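Local coordinates for protein 1,3-alpha-isomaltosidase (Kribbella flavida DSM 17836, PDB 5X3I) that hydrolyses the alpha-1,3-glucosidic linkages of the cyclic tetrasaccharide cyclobis-(1-6)-alpha-nigerosyl inside the cell, yielding isomaltose, at residues A[190-195]-A[203-208]; A[184-189]-A[249-254]; A[411-416]-A[450-455]; A[441-446]-A[501-506]; A[611-616]-A[620-625]. The protein carries 1 engineered substitution. All coordinates share one frame; numbering follows the deposited sequence.

How the interactions relate
From the N terminus, interaction 2 opens first: strand 185-188 runs into a corner and is met again by strand 247-252, closing a long loop across the two sheets of the N-terminal galactose mutarotase-like domain. Interaction 1 is nested inside that loop and touches it, Leu203 packing against Phe189 and strand 202-205 lying beside 247-252. The chain then enters the TIM-barrel domain. There, interactions 3 and 4 cross, since a segment of each falls between the two of the other, and share a seam where Met413 and Trp452 meet Pro441; together they join helices 404-415, 446-454 and 496-510. Interaction 5 closes last, over a short turn, with its centre about 41 Å from that of interaction 4.

Interaction 1: A[190-195]-A[203-208]; sequences GERYDA and LDAVVF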
# COMPACT_ATOMS: atom_id res chain seq x y z
N GLY A 190 9.20 3.92 3.93
CA GLY A 190 8.34 2.91 3.37
C GLY A 190 8.43 2.93 1.86
O GLY A 190 9.49 3.16 1.28
N GLU A 191 7.29 2.66 1.22
CA GLU A 191 7.20 2.60 -0.22
C GLU A 191 6.87 3.99 -0.80
O GLU A 191 5.82 4.54 -0.52
CB GLU A 191 6.13 1.58 -0.62
CG GLU A 191 5.91 1.40 -2.10
CD GLU A 191 4.76 0.44 -2.39
OE1 GLU A 191 3.75 0.48 -1.65
OE2 GLU A 191 4.87 -0.34 -3.35
N ARG A 192 7.78 4.53 -1.61
CA ARG A 192 7.64 5.89 -2.13
C ARG A 192 7.69 5.91 -3.64
O ARG A 192 8.51 5.23 -4.25
CB ARG A 192 8.72 6.79 -1.54
CG ARG A 192 8.63 6.94 -0.04
CD ARG A 192 7.37 7.71 0.35
NE ARG A 192 7.02 7.49 1.75
CZ ARG A 192 6.09 8.17 2.41
NH1 ARG A 192 5.43 9.15 1.81
NH2 ARG A 192 5.83 7.86 3.67
N TYR A 193 6.72 6.59 -4.24
CA TYR A 193 6.61 6.61 -5.69
C TYR A 193 7.22 7.80 -6.44
O TYR A 193 7.33 7.75 -7.66
CB TYR A 193 5.12 6.51 -6.04
CG TYR A 193 4.40 5.28 -5.48
CD1 TYR A 193 4.08 5.19 -4.12
CD2 TYR A 193 4.02 4.24 -6.31
CE1 TYR A 193 3.42 4.08 -3.62
CE2 TYR A 193 3.37 3.14 -5.81
CZ TYR A 193 3.07 3.06 -4.48
OH TYR A 193 2.41 1.96 -4.00
N ASP A 194 7.54 8.89 -5.75
CA ASP A 194 8.11 10.06 -6.43
C ASP A 194 9.63 10.07 -6.58
O ASP A 194 10.14 10.42 -7.63
CB ASP A 194 7.63 11.37 -5.78
CG ASP A 194 7.83 11.41 -4.29
OD1 ASP A 194 8.42 10.47 -3.73
OD2 ASP A 194 7.38 12.40 -3.67
N ALA A 195 10.36 9.72 -5.53
CA ALA A 195 11.82 9.74 -5.60
C ALA A 195 12.49 8.75 -4.66
O ALA A 195 11.97 8.45 -3.60
CB ALA A 195 12.35 11.16 -5.33
N LEU A 203 6.82 15.42 3.01
CA LEU A 203 6.11 14.14 2.94
C LEU A 203 5.62 13.76 4.32
O LEU A 203 6.04 14.36 5.32
CB LEU A 203 7.00 13.03 2.36
CG LEU A 203 8.19 12.56 3.20
CD1 LEU A 203 8.51 11.09 2.93
CD2 LEU A 203 9.41 13.40 2.93
N ASP A 204 4.71 12.79 4.39
CA ASP A 204 4.29 12.28 5.68
C ASP A 204 4.19 10.74 5.67
O ASP A 204 4.42 10.13 4.64
CB ASP A 204 2.96 12.91 6.10
CG ASP A 204 1.79 12.54 5.19
OD1 ASP A 204 1.96 11.90 4.14
OD2 ASP A 204 0.65 12.93 5.54
N ALA A 205 3.91 10.14 6.82
CA ALA A 205 3.68 8.71 6.84
C ALA A 205 2.31 8.41 7.42
O ALA A 205 2.13 8.41 8.64
CB ALA A 205 4.75 8.04 7.67
N VAL A 206 1.38 8.07 6.54
CA VAL A 206 0.06 7.63 6.96
C VAL A 206 -0.52 6.70 5.89
O VAL A 206 -0.43 6.98 4.69
CB VAL A 206 -0.90 8.84 7.22
CG1 VAL A 206 -1.03 9.73 5.98
CG2 VAL A 206 -2.25 8.36 7.69
N VAL A 207 -1.16 5.63 6.33
CA VAL A 207 -1.70 4.67 5.39
C VAL A 207 -2.88 5.30 4.67
O VAL A 207 -3.81 5.79 5.30
CB VAL A 207 -2.15 3.38 6.09
CG1 VAL A 207 -2.86 2.45 5.10
CG2 VAL A 207 -0.95 2.69 6.72
N PHE A 208 -2.82 5.31 3.35
CA PHE A 208 -3.90 5.90 2.57
C PHE A 208 -4.05 5.21 1.24
O PHE A 208 -3.05 4.87 0.61
CB PHE A 208 -3.63 7.39 2.35
CG PHE A 208 -4.65 8.08 1.50
CD1 PHE A 208 -5.91 8.36 1.99
CD2 PHE A 208 -4.34 8.46 0.21
CE1 PHE A 208 -6.85 9.00 1.21
CE2 PHE A 208 -5.27 9.10 -0.58
CZ PHE A 208 -6.52 9.37 -0.09
O HOH W 1 3.47 11.37 2.22
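Arg192 reaches from the loop after strand 185-188 to Leu203 and Asp204 on strand 202-205, an edge strand in the beta-sandwich of the galactose mutarotase-like domain. From CB the chain leaves with CG opposite the carbonyl carbon (chi1 -63°) and bends again at chi2, which swings the head group across to the strand; on the way the side chain touches Pro223. NE is held by the backbone oxygen of Phe189, the residue just before segment 190-195. At CZ the flat group is covered: Leu203 CD1 sits 3.7 Å above the guanidinium plane, over its centre. NH2 gives the main bond, 2.8 Å to Asp204 O, with that oxygen tilted 16° out of the guanidinium plane; NH2 also lies beside Ala205 CB. NH1 adds a weak bond to the same oxygen, Asp204 O, at 3.2 Å. The Asp204 carboxylate is engaged by Tyr33 and Arg246. A leucine in its place has no N-H to offer, so Asp204 O would probably be left without a side-chain donor from the loop and water 1 more loosely held. That water accepts from Arg192 NH1 at 3.0 Å and from the backbone N of Asp204 at 2.9 Å.

Interaction 2: A[184-189]-A[249-254]; sequences DRLVGF and YSSAGN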
# COMPACT_ATOMS: atom_id res chain seq x y z
N ASP A 184 24.44 14.10 2.10
CA ASP A 184 23.53 13.16 2.75
C ASP A 184 22.27 13.00 1.92
O ASP A 184 21.70 13.98 1.45
CB ASP A 184 23.19 13.61 4.17
CG ASP A 184 24.07 12.97 5.22
OD1 ASP A 184 24.81 12.03 4.88
OD2 ASP A 184 24.00 13.39 6.39
N ARG A 185 21.85 11.75 1.75
CA ARG A 185 20.58 11.44 1.08
C ARG A 185 19.61 10.85 2.09
O ARG A 185 20.03 10.24 3.07
CB ARG A 185 20.80 10.47 -0.07
CG ARG A 185 20.99 11.11 -1.43
CD ARG A 185 22.39 11.65 -1.62
NE ARG A 185 22.53 12.24 -2.94
CZ ARG A 185 23.65 12.76 -3.42
NH1 ARG A 185 24.75 12.76 -2.68
NH2 ARG A 185 23.68 13.28 -4.64
N LEU A 186 18.32 11.03 1.85
CA LEU A 186 17.30 10.44 2.70
C LEU A 186 16.51 9.39 1.91
O LEU A 186 15.76 9.74 1.00
CB LEU A 186 16.37 11.51 3.25
CG LEU A 186 17.06 12.73 3.89
CD1 LEU A 186 16.05 13.82 4.18
CD2 LEU A 186 17.80 12.32 5.14
N VAL A 187 16.69 8.12 2.26
CA VAL A 187 16.09 7.02 1.49
C VAL A 187 15.32 6.09 2.42
O VAL A 187 15.87 5.61 3.41
CB VAL A 187 17.15 6.23 0.70
CG1 VAL A 187 16.51 5.01 -0.01
CG2 VAL A 187 17.83 7.14 -0.30
N GLY A 188 14.04 5.87 2.16
CA GLY A 188 13.24 5.28 3.21
C GLY A 188 11.77 5.63 3.15
O GLY A 188 11.18 5.82 2.10
N PHE A 189 11.20 5.66 4.35
CA PHE A 189 9.85 6.14 4.61
C PHE A 189 8.82 5.19 4.04
O PHE A 189 7.70 5.58 3.75
CB PHE A 189 9.65 7.54 4.03
CG PHE A 189 10.69 8.55 4.46
CD1 PHE A 189 10.58 9.18 5.68
CD2 PHE A 189 11.75 8.87 3.64
CE1 PHE A 189 11.54 10.11 6.09
CE2 PHE A 189 12.71 9.80 4.03
CZ PHE A 189 12.60 10.42 5.25
N TYR A 249 7.35 15.01 7.48
CA TYR A 249 8.77 15.20 7.21
C TYR A 249 8.99 16.33 6.23
O TYR A 249 8.25 16.49 5.27
CB TYR A 249 9.38 13.90 6.68
CG TYR A 249 9.18 12.75 7.62
CD1 TYR A 249 8.04 11.96 7.55
CD2 TYR A 249 10.11 12.46 8.60
CE1 TYR A 249 7.84 10.93 8.42
CE2 TYR A 249 9.92 11.43 9.48
CZ TYR A 249 8.78 10.66 9.38
OH TYR A 249 8.57 9.64 10.26
N SER A 250 10.01 17.13 6.50
CA SER A 250 10.47 18.13 5.54
C SER A 250 11.95 18.37 5.72
O SER A 250 12.47 18.35 6.83
CB SER A 250 9.69 19.44 5.70
OG SER A 250 9.95 20.01 6.96
N SER A 251 12.65 18.60 4.62
CA SER A 251 14.06 18.92 4.75
C SER A 251 14.40 20.13 3.89
O SER A 251 13.92 20.29 2.77
CB SER A 251 14.93 17.71 4.38
OG SER A 251 14.59 17.19 3.11
N ALA A 252 15.18 21.02 4.47
CA ALA A 252 15.74 22.16 3.77
C ALA A 252 17.08 22.44 4.43
O ALA A 252 17.24 22.20 5.62
CB ALA A 252 14.82 23.36 3.85
N GLY A 253 18.03 22.91 3.65
CA GLY A 253 19.37 23.12 4.17
C GLY A 253 19.94 21.86 4.78
O GLY A 253 19.86 20.78 4.20
N ASN A 254 20.55 22.01 5.95
CA ASN A 254 21.21 20.93 6.65
C ASN A 254 20.35 20.23 7.70
O ASN A 254 20.87 19.50 8.53
CB ASN A 254 22.52 21.43 7.26
CG ASN A 254 23.69 21.27 6.31
OD1 ASN A 254 23.81 20.25 5.62
ND2 ASN A 254 24.54 22.28 6.24
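Phe189 and Tyr249 carry most of this contact, their rings meeting edge-to-face between the two sheets of the beta-sandwich. Strand 185-188 belongs to the mixed sheet and strand 247-252 to the antiparallel one, and the rings span the gap between them. The edge of Phe189 points at the face of Tyr249: the centroids are 5.0 Å apart and the planes are inclined at 64°, a T-shaped pair somewhat short of square. The leading atom is Phe189 CE1, which stands 3.7 Å from Tyr249 CD2, toward the rim of the tyrosine ring and not above its middle. Phe189 takes positive phi where the chain turns its corner, and chi1 of -53° then sends the ring inward; Gly188, just before it, has backbone angles that call for glycine. Leu203 packs against both rings, while Tyr249 OH goes to Thr247.

Three residues before Phe189, Leu186 makes the third contribution. Its CD1 methyl lies 3.8 Å from Ser251 OG and 4.1 Å from Ser251 CB, so the leucine rests on the side of the serine. Ser251 OG has its hydrogen bond from the backbone N of Gly200. What joins the sheets here is therefore dispersion and the weak electrostatics of C-H against a pi face, with the two hydroxyls occupied by partners outside the segments.

Interaction 3: A[411-416]-A[450-455]; sequences AAMVRD and DWWTEK
Ala412 O accepts the backbone N-H of Asp416 at 2.8 Å in the last turn of helix 404-415, and the methyl of this same Ala412 faces Trp451 on the neighbouring helix, its CB 4.0 Å from Trp451 CZ2. Met413 makes the tighter touch. Its CG comes within 3.4 Å of Trp451 CZ3, the two side chains crossing at about a right angle. These are two neighbouring outer helices of the TIM-barrel domain, 404-415 and 446-454, antiparallel at 170° with their axes 12.5 Å apart over these segments, a spacing that the indoles fill. Trp451 projects with CG opposite its backbone N (chi1 -172°), which carries the six-membered ring across to the other helix; Lys455 CE lies 3.4 Å above one face of the indole, and the ring of His418 stacks with the indole. Met413 bends at chi3 and turns its sulfur to Trp452: SD is 4.1 Å from Trp452 CZ3, an oblique Met-aromatic contact. Trp452 also takes a cation-pi contact from Arg456.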
# COMPACT_ATOMS: atom_id res chain seq x y z
N ALA A 411 -24.30 -9.17 11.78
CA ALA A 411 -25.01 -9.12 13.05
C ALA A 411 -24.19 -9.81 14.13
O ALA A 411 -24.11 -9.32 15.25
CB ALA A 411 -26.38 -9.74 12.94
N ALA A 412 -23.61 -10.96 13.81
CA ALA A 412 -22.74 -11.65 14.75
C ALA A 412 -21.54 -10.79 15.12
O ALA A 412 -21.09 -10.82 16.25
CB ALA A 412 -22.28 -12.97 14.18
N MET A 413 -21.01 -10.05 14.16
CA MET A 413 -19.85 -9.20 14.41
C MET A 413 -20.15 -8.17 15.49
O MET A 413 -19.34 -7.95 16.38
CB MET A 413 -19.40 -8.49 13.14
CG MET A 413 -18.64 -9.35 12.16
SD MET A 413 -18.19 -8.46 10.67
CE MET A 413 -16.81 -7.49 11.23
N VAL A 414 -21.32 -7.54 15.39
CA VAL A 414 -21.74 -6.55 16.38
C VAL A 414 -22.04 -7.22 17.71
O VAL A 414 -21.59 -6.76 18.75
CB VAL A 414 -22.97 -5.75 15.91
CG1 VAL A 414 -23.48 -4.82 17.02
CG2 VAL A 414 -22.66 -4.96 14.64
N ARG A 415 -22.81 -8.31 17.67
CA ARG A 415 -23.23 -9.00 18.88
C ARG A 415 -22.04 -9.52 19.69
O ARG A 415 -22.01 -9.39 20.91
CB ARG A 415 -24.17 -10.17 18.53
CG ARG A 415 -24.74 -10.91 19.75
CD ARG A 415 -25.38 -12.25 19.39
NE ARG A 415 -25.93 -12.24 18.05
CZ ARG A 415 -25.50 -13.00 17.05
NH1 ARG A 415 -26.05 -12.90 15.87
NH2 ARG A 415 -24.53 -13.88 17.25
N ASP A 416 -21.08 -10.15 19.02
CA ASP A 416 -19.97 -10.80 19.71
C ASP A 416 -18.70 -9.96 19.79
O ASP A 416 -17.65 -10.46 20.19
CB ASP A 416 -19.69 -12.15 19.08
CG ASP A 416 -20.83 -13.13 19.29
OD1 ASP A 416 -21.68 -12.84 20.15
OD2 ASP A 416 -20.88 -14.16 18.62
N ASP A 450 -9.01 -15.18 14.49
CA ASP A 450 -9.53 -16.56 14.42
C ASP A 450 -10.91 -16.63 13.78
O ASP A 450 -11.12 -17.38 12.83
CB ASP A 450 -9.61 -17.20 15.81
CG ASP A 450 -8.26 -17.50 16.41
OD1 ASP A 450 -7.23 -17.32 15.75
OD2 ASP A 450 -8.24 -17.93 17.57
N TRP A 451 -11.85 -15.86 14.32
CA TRP A 451 -13.24 -15.87 13.86
C TRP A 451 -13.37 -15.50 12.39
O TRP A 451 -14.05 -16.17 11.63
CB TRP A 451 -14.09 -14.92 14.71
CG TRP A 451 -15.56 -15.01 14.43
CD1 TRP A 451 -16.43 -15.93 14.92
CD2 TRP A 451 -16.32 -14.14 13.59
NE1 TRP A 451 -17.69 -15.69 14.44
CE2 TRP A 451 -17.65 -14.60 13.63
CE3 TRP A 451 -16.01 -13.02 12.82
CZ2 TRP A 451 -18.67 -13.97 12.92
CZ3 TRP A 451 -17.03 -12.40 12.12
CH2 TRP A 451 -18.34 -12.87 12.18
N TRP A 452 -12.71 -14.42 12.00
CA TRP A 452 -12.75 -13.94 10.62
C TRP A 452 -12.16 -14.95 9.62
O TRP A 452 -12.78 -15.29 8.62
CB TRP A 452 -12.01 -12.61 10.49
CG TRP A 452 -12.11 -11.96 9.14
CD1 TRP A 452 -11.14 -11.87 8.20
CD2 TRP A 452 -13.26 -11.29 8.60
NE1 TRP A 452 -11.61 -11.19 7.10
CE2 TRP A 452 -12.91 -10.83 7.32
CE3 TRP A 452 -14.54 -11.05 9.07
CZ2 TRP A 452 -13.80 -10.12 6.51
CZ3 TRP A 452 -15.43 -10.36 8.26
CH2 TRP A 452 -15.05 -9.90 7.00
N THR A 453 -10.95 -15.41 9.91
CA THR A 453 -10.25 -16.32 9.02
C THR A 453 -10.91 -17.71 9.01
O THR A 453 -10.80 -18.43 8.02
CB THR A 453 -8.75 -16.46 9.39
OG1 THR A 453 -8.61 -16.90 10.74
CG2 THR A 453 -8.02 -15.11 9.21
N GLU A 454 -11.60 -18.07 10.09
CA GLU A 454 -12.24 -19.39 10.16
C GLU A 454 -13.23 -19.58 9.02
O GLU A 454 -13.42 -20.67 8.54
CB GLU A 454 -12.95 -19.59 11.50
CG GLU A 454 -13.48 -21.01 11.72
CD GLU A 454 -12.37 -22.06 11.87
OE1 GLU A 454 -11.19 -21.70 12.02
OE2 GLU A 454 -12.71 -23.25 11.86
N LYS A 455 -13.83 -18.49 8.56
CA LYS A 455 -14.78 -18.55 7.46
C LYS A 455 -14.09 -18.94 6.15
O LYS A 455 -14.72 -19.51 5.25
CB LYS A 455 -15.49 -17.20 7.30
CG LYS A 455 -16.19 -16.75 8.59
CD LYS A 455 -17.09 -15.55 8.38
CE LYS A 455 -17.73 -15.11 9.71
NZ LYS A 455 -18.46 -16.21 10.37

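Interaction 4: A[441-446]-A[501-506]; sequences PDLSVQ and ARAFGD. With SO4 (sulfate ion), chain I.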
# COMPACT_ATOMS: atom_id res chain seq x y z
N PRO A 441 -13.59 -6.07 10.41
CA PRO A 441 -13.33 -7.00 11.52
C PRO A 441 -12.16 -6.49 12.35
O PRO A 441 -11.22 -5.94 11.79
CB PRO A 441 -12.98 -8.31 10.80
CG PRO A 441 -12.41 -7.88 9.50
CD PRO A 441 -13.15 -6.60 9.12
N ASP A 442 -12.18 -6.68 13.65
CA ASP A 442 -11.11 -6.10 14.41
C ASP A 442 -10.02 -7.15 14.51
O ASP A 442 -10.01 -7.97 15.41
CB ASP A 442 -11.64 -5.70 15.79
CG ASP A 442 -10.63 -4.98 16.65
OD1 ASP A 442 -9.43 -4.97 16.35
OD2 ASP A 442 -11.07 -4.43 17.68
N LEU A 443 -9.00 -6.97 13.69
CA LEU A 443 -7.99 -8.00 13.49
C LEU A 443 -6.83 -7.72 14.42
O LEU A 443 -5.81 -8.39 14.38
CB LEU A 443 -7.54 -8.05 12.02
CG LEU A 443 -8.64 -8.50 11.04
CD1 LEU A 443 -8.19 -8.35 9.60
CD2 LEU A 443 -9.11 -9.94 11.31
N SER A 444 -7.00 -6.70 15.26
CA SER A 444 -5.99 -6.37 16.26
C SER A 444 -5.87 -7.41 17.36
O SER A 444 -4.89 -7.41 18.09
CB SER A 444 -6.28 -5.00 16.90
OG SER A 444 -7.23 -5.10 17.93
N VAL A 445 -6.86 -8.29 17.50
CA VAL A 445 -6.78 -9.31 18.54
C VAL A 445 -7.04 -10.73 18.01
O VAL A 445 -7.77 -10.93 17.04
CB VAL A 445 -7.76 -9.04 19.70
CG1 VAL A 445 -7.39 -7.73 20.42
CG2 VAL A 445 -9.18 -8.99 19.20
N GLN A 446 -6.44 -11.70 18.69
CA GLN A 446 -6.40 -13.06 18.20
C GLN A 446 -7.78 -13.69 18.00
O GLN A 446 -8.00 -14.36 16.99
CB GLN A 446 -5.57 -13.93 19.15
CG GLN A 446 -5.26 -15.31 18.59
CD GLN A 446 -4.47 -15.26 17.30
OE1 GLN A 446 -3.38 -14.72 17.25
NE2 GLN A 446 -5.04 -15.83 16.25
N ALA A 501 -2.72 -8.60 7.00
CA ALA A 501 -1.76 -9.51 6.38
C ALA A 501 -1.41 -10.69 7.29
O ALA A 501 -1.45 -11.86 6.87
CB ALA A 501 -0.50 -8.75 5.99
N ARG A 502 -1.05 -10.37 8.52
CA ARG A 502 -0.67 -11.35 9.53
C ARG A 502 -1.78 -12.38 9.75
O ARG A 502 -1.52 -13.57 9.88
CB ARG A 502 -0.31 -10.64 10.84
CG ARG A 502 0.08 -11.54 12.00
CD ARG A 502 -1.09 -11.77 12.96
NE ARG A 502 -0.72 -12.62 14.08
CZ ARG A 502 -0.27 -12.18 15.25
NH1 ARG A 502 0.04 -13.05 16.20
NH2 ARG A 502 -0.11 -10.89 15.46
N ALA A 503 -3.03 -11.91 9.80
CA ALA A 503 -4.16 -12.80 10.04
C ALA A 503 -4.24 -13.88 8.96
O ALA A 503 -4.42 -15.04 9.26
CB ALA A 503 -5.44 -12.03 10.12
N PHE A 504 -4.11 -13.50 7.70
CA PHE A 504 -4.22 -14.50 6.65
C PHE A 504 -2.92 -15.30 6.48
O PHE A 504 -2.97 -16.49 6.13
CB PHE A 504 -4.71 -13.86 5.36
CG PHE A 504 -6.20 -13.59 5.39
CD1 PHE A 504 -7.10 -14.57 4.99
CD2 PHE A 504 -6.70 -12.41 5.91
CE1 PHE A 504 -8.47 -14.36 5.07
CE2 PHE A 504 -8.07 -12.20 5.99
CZ PHE A 504 -8.95 -13.18 5.56
N GLY A 505 -1.79 -14.69 6.81
CA GLY A 505 -0.55 -15.44 6.93
C GLY A 505 -0.72 -16.60 7.91
O GLY A 505 -0.36 -17.74 7.60
N ASP A 506 -1.30 -16.30 9.07
CA ASP A 506 -1.50 -17.29 10.12
C ASP A 506 -2.50 -18.39 9.72
O ASP A 506 -2.32 -19.54 10.10
CB ASP A 506 -1.96 -16.62 11.41
CG ASP A 506 -0.81 -16.02 12.21
OD1 ASP A 506 0.36 -16.21 11.81
OD2 ASP A 506 -1.08 -15.39 13.24
S SO4 I . 1.41 -10.79 18.90
O1 SO4 I . 2.37 -11.39 17.97
O2 SO4 I . 0.29 -11.69 19.10
O3 SO4 I . 2.07 -10.52 20.17
O4 SO4 I . 0.94 -9.54 18.33
O HOH W 2 -3.67 -14.52 13.74
O HOH W 3 -0.70 -15.97 15.87
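Leu443 on Ala503 and Gln446 beside Arg502 form a mixed contact, apolar inside and bridged by water toward the outside, where the loop leading into helix 446-454 of the TIM-barrel domain lies against helix 496-510. On the inner side the two methyls Leu443 CD2 and Ala503 CB are 4.4 Å apart, a loose touch; Trp452 and Tyr500 are among the other residues packed on the leucine. Nearer the surface the Gln446 amide and the Arg502 guanidinium are turned 68° apart, and two waters do the joining. Water 3 accepts from Arg502 NH1 and donates to Gln446 OE1 and Asp506 OD2; water 2 links Gln446 NE2 to that same carboxylate oxygen. Gln446 NE2 is also bonded to Asp450. One turn along its own helix, Asp506 OD2 receives Arg502 NE at 2.9 Å, in the guanidinium plane, fixing the rotation of the head group. NH1 and NH2 then face a sulfate, probably from the crystallisation liquor, with Arg502 NH1 3.2 Å from its O2. Were Arg502 an alanine, Asp506 OD2 would probably be left without its salt-bridge mate and the sulfate without these donors. Back in the loop, Asp442 OD1 accepts from Ser444 OG at 2.7 Å and also from Ser444 N, the latter bond making an Asx turn, set just before the N-cap Val445 of helix 446-454.

Interaction 5: A[611-616]-A[620-625]; sequences WHVAET and DRVVPL
Helices 610-617 and 622-650 follow each other across a tight turn and come close enough that the CA atoms of Ala614 and Val622 are only 5.4 Å apart. The small side chain of Ala614 allows this approach: its CB lies 3.9 Å from Val622 CB and 4.0 Å from Val623 CG2, so the one methyl is set against two successive valines. Val613 meets Val622 methyl to methyl, CG1 on CG1 at 4.1 Å, the side chains crossing nearly square. Val623 CG2, which stands opposite its own carbonyl carbon, also reaches Trp611 CA, one turn before Ala614, at 3.8 Å. The indole meets the ring of His321, of helix 311-323, edge-to-face. Val613 and Val622 both also pack on Tyr579 of helix 576-586, so the corner is fastened to a neighbouring helix of the TIM-barrel domain. The side-chain atoms that meet across the two segments are all aliphatic carbon, so the contact rests on shape and dispersion, without charge pairing.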
# COMPACT_ATOMS: atom_id res chain seq x y z
N TRP A 611 -1.19 -12.06 -25.05
CA TRP A 611 -1.86 -12.26 -26.32
C TRP A 611 -2.94 -11.22 -26.57
O TRP A 611 -3.16 -10.83 -27.71
CB TRP A 611 -2.47 -13.66 -26.41
CG TRP A 611 -3.42 -14.02 -25.31
CD1 TRP A 611 -4.77 -13.87 -25.32
CD2 TRP A 611 -3.10 -14.63 -24.06
NE1 TRP A 611 -5.31 -14.34 -24.15
CE2 TRP A 611 -4.30 -14.81 -23.36
CE3 TRP A 611 -1.90 -15.05 -23.46
CZ2 TRP A 611 -4.34 -15.37 -22.09
CZ3 TRP A 611 -1.95 -15.60 -22.20
CH2 TRP A 611 -3.16 -15.76 -21.53
N HIS A 612 -3.62 -10.76 -25.52
CA HIS A 612 -4.60 -9.71 -25.74
C HIS A 612 -3.93 -8.40 -26.10
O HIS A 612 -4.45 -7.61 -26.89
CB HIS A 612 -5.51 -9.50 -24.54
CG HIS A 612 -6.60 -8.52 -24.80
ND1 HIS A 612 -7.58 -8.74 -25.74
CD2 HIS A 612 -6.85 -7.29 -24.28
CE1 HIS A 612 -8.40 -7.70 -25.77
NE2 HIS A 612 -7.98 -6.81 -24.90
N VAL A 613 -2.76 -8.15 -25.51
CA VAL A 613 -2.01 -6.96 -25.83
C VAL A 613 -1.56 -7.04 -27.30
O VAL A 613 -1.67 -6.06 -28.04
CB VAL A 613 -0.79 -6.78 -24.90
CG1 VAL A 613 0.12 -5.68 -25.41
CG2 VAL A 613 -1.26 -6.46 -23.48
N ALA A 614 -1.09 -8.21 -27.70
CA ALA A 614 -0.72 -8.45 -29.09
C ALA A 614 -1.89 -8.18 -30.01
O ALA A 614 -1.75 -7.49 -31.01
CB ALA A 614 -0.22 -9.88 -29.28
N GLU A 615 -3.06 -8.70 -29.64
CA GLU A 615 -4.25 -8.52 -30.45
C GLU A 615 -4.67 -7.06 -30.54
O GLU A 615 -5.06 -6.58 -31.60
CB GLU A 615 -5.41 -9.34 -29.89
CG GLU A 615 -6.70 -9.17 -30.69
CD GLU A 615 -7.80 -10.11 -30.25
OE1 GLU A 615 -7.52 -11.05 -29.46
OE2 GLU A 615 -8.95 -9.93 -30.70
N THR A 616 -4.59 -6.35 -29.42
CA THR A 616 -5.05 -4.97 -29.37
C THR A 616 -4.12 -4.10 -30.20
O THR A 616 -4.58 -3.27 -30.98
CB THR A 616 -5.11 -4.42 -27.93
OG1 THR A 616 -5.98 -5.24 -27.15
CG2 THR A 616 -5.68 -3.02 -27.93
N ASP A 620 3.15 -8.27 -33.56
CA ASP A 620 3.44 -9.70 -33.54
C ASP A 620 4.74 -10.01 -32.83
O ASP A 620 5.18 -11.14 -32.82
CB ASP A 620 3.45 -10.27 -34.96
CG ASP A 620 4.44 -9.59 -35.88
OD1 ASP A 620 5.60 -9.37 -35.48
OD2 ASP A 620 4.06 -9.27 -37.02
N ARG A 621 5.39 -8.99 -32.27
CA ARG A 621 6.51 -9.24 -31.39
C ARG A 621 6.11 -9.48 -29.93
O ARG A 621 6.90 -10.00 -29.16
CB ARG A 621 7.48 -8.06 -31.42
CG ARG A 621 8.12 -7.80 -32.76
CD ARG A 621 8.84 -6.47 -32.73
NE ARG A 621 7.92 -5.35 -32.54
CZ ARG A 621 8.31 -4.08 -32.45
NH1 ARG A 621 9.60 -3.77 -32.51
NH2 ARG A 621 7.41 -3.13 -32.28
N VAL A 622 4.89 -9.12 -29.56
CA VAL A 622 4.52 -9.12 -28.14
C VAL A 622 4.52 -10.53 -27.50
O VAL A 622 5.16 -10.75 -26.48
CB VAL A 622 3.15 -8.47 -27.92
CG1 VAL A 622 2.71 -8.63 -26.47
CG2 VAL A 622 3.21 -6.98 -28.28
N VAL A 623 3.83 -11.47 -28.11
CA VAL A 623 3.80 -12.83 -27.56
C VAL A 623 5.19 -13.47 -27.54
O VAL A 623 5.62 -13.90 -26.47
CB VAL A 623 2.80 -13.72 -28.33
CG1 VAL A 623 3.03 -15.19 -28.00
CG2 VAL A 623 1.37 -13.30 -28.00
N PRO A 624 5.92 -13.51 -28.68
CA PRO A 624 7.22 -14.19 -28.64
C PRO A 624 8.22 -13.55 -27.67
O PRO A 624 8.96 -14.26 -27.01
CB PRO A 624 7.73 -14.06 -30.08
CG PRO A 624 6.54 -13.81 -30.89
CD PRO A 624 5.62 -13.01 -30.03
N LEU A 625 8.23 -12.23 -27.59
CA LEU A 625 9.19 -11.59 -26.71
C LEU A 625 8.79 -11.76 -25.24
O LEU A 625 9.64 -12.01 -24.40
CB LEU A 625 9.35 -10.11 -27.05
CG LEU A 625 10.06 -9.82 -28.38
CD1 LEU A 625 10.34 -8.33 -28.51
CD2 LEU A 625 11.33 -10.62 -28.49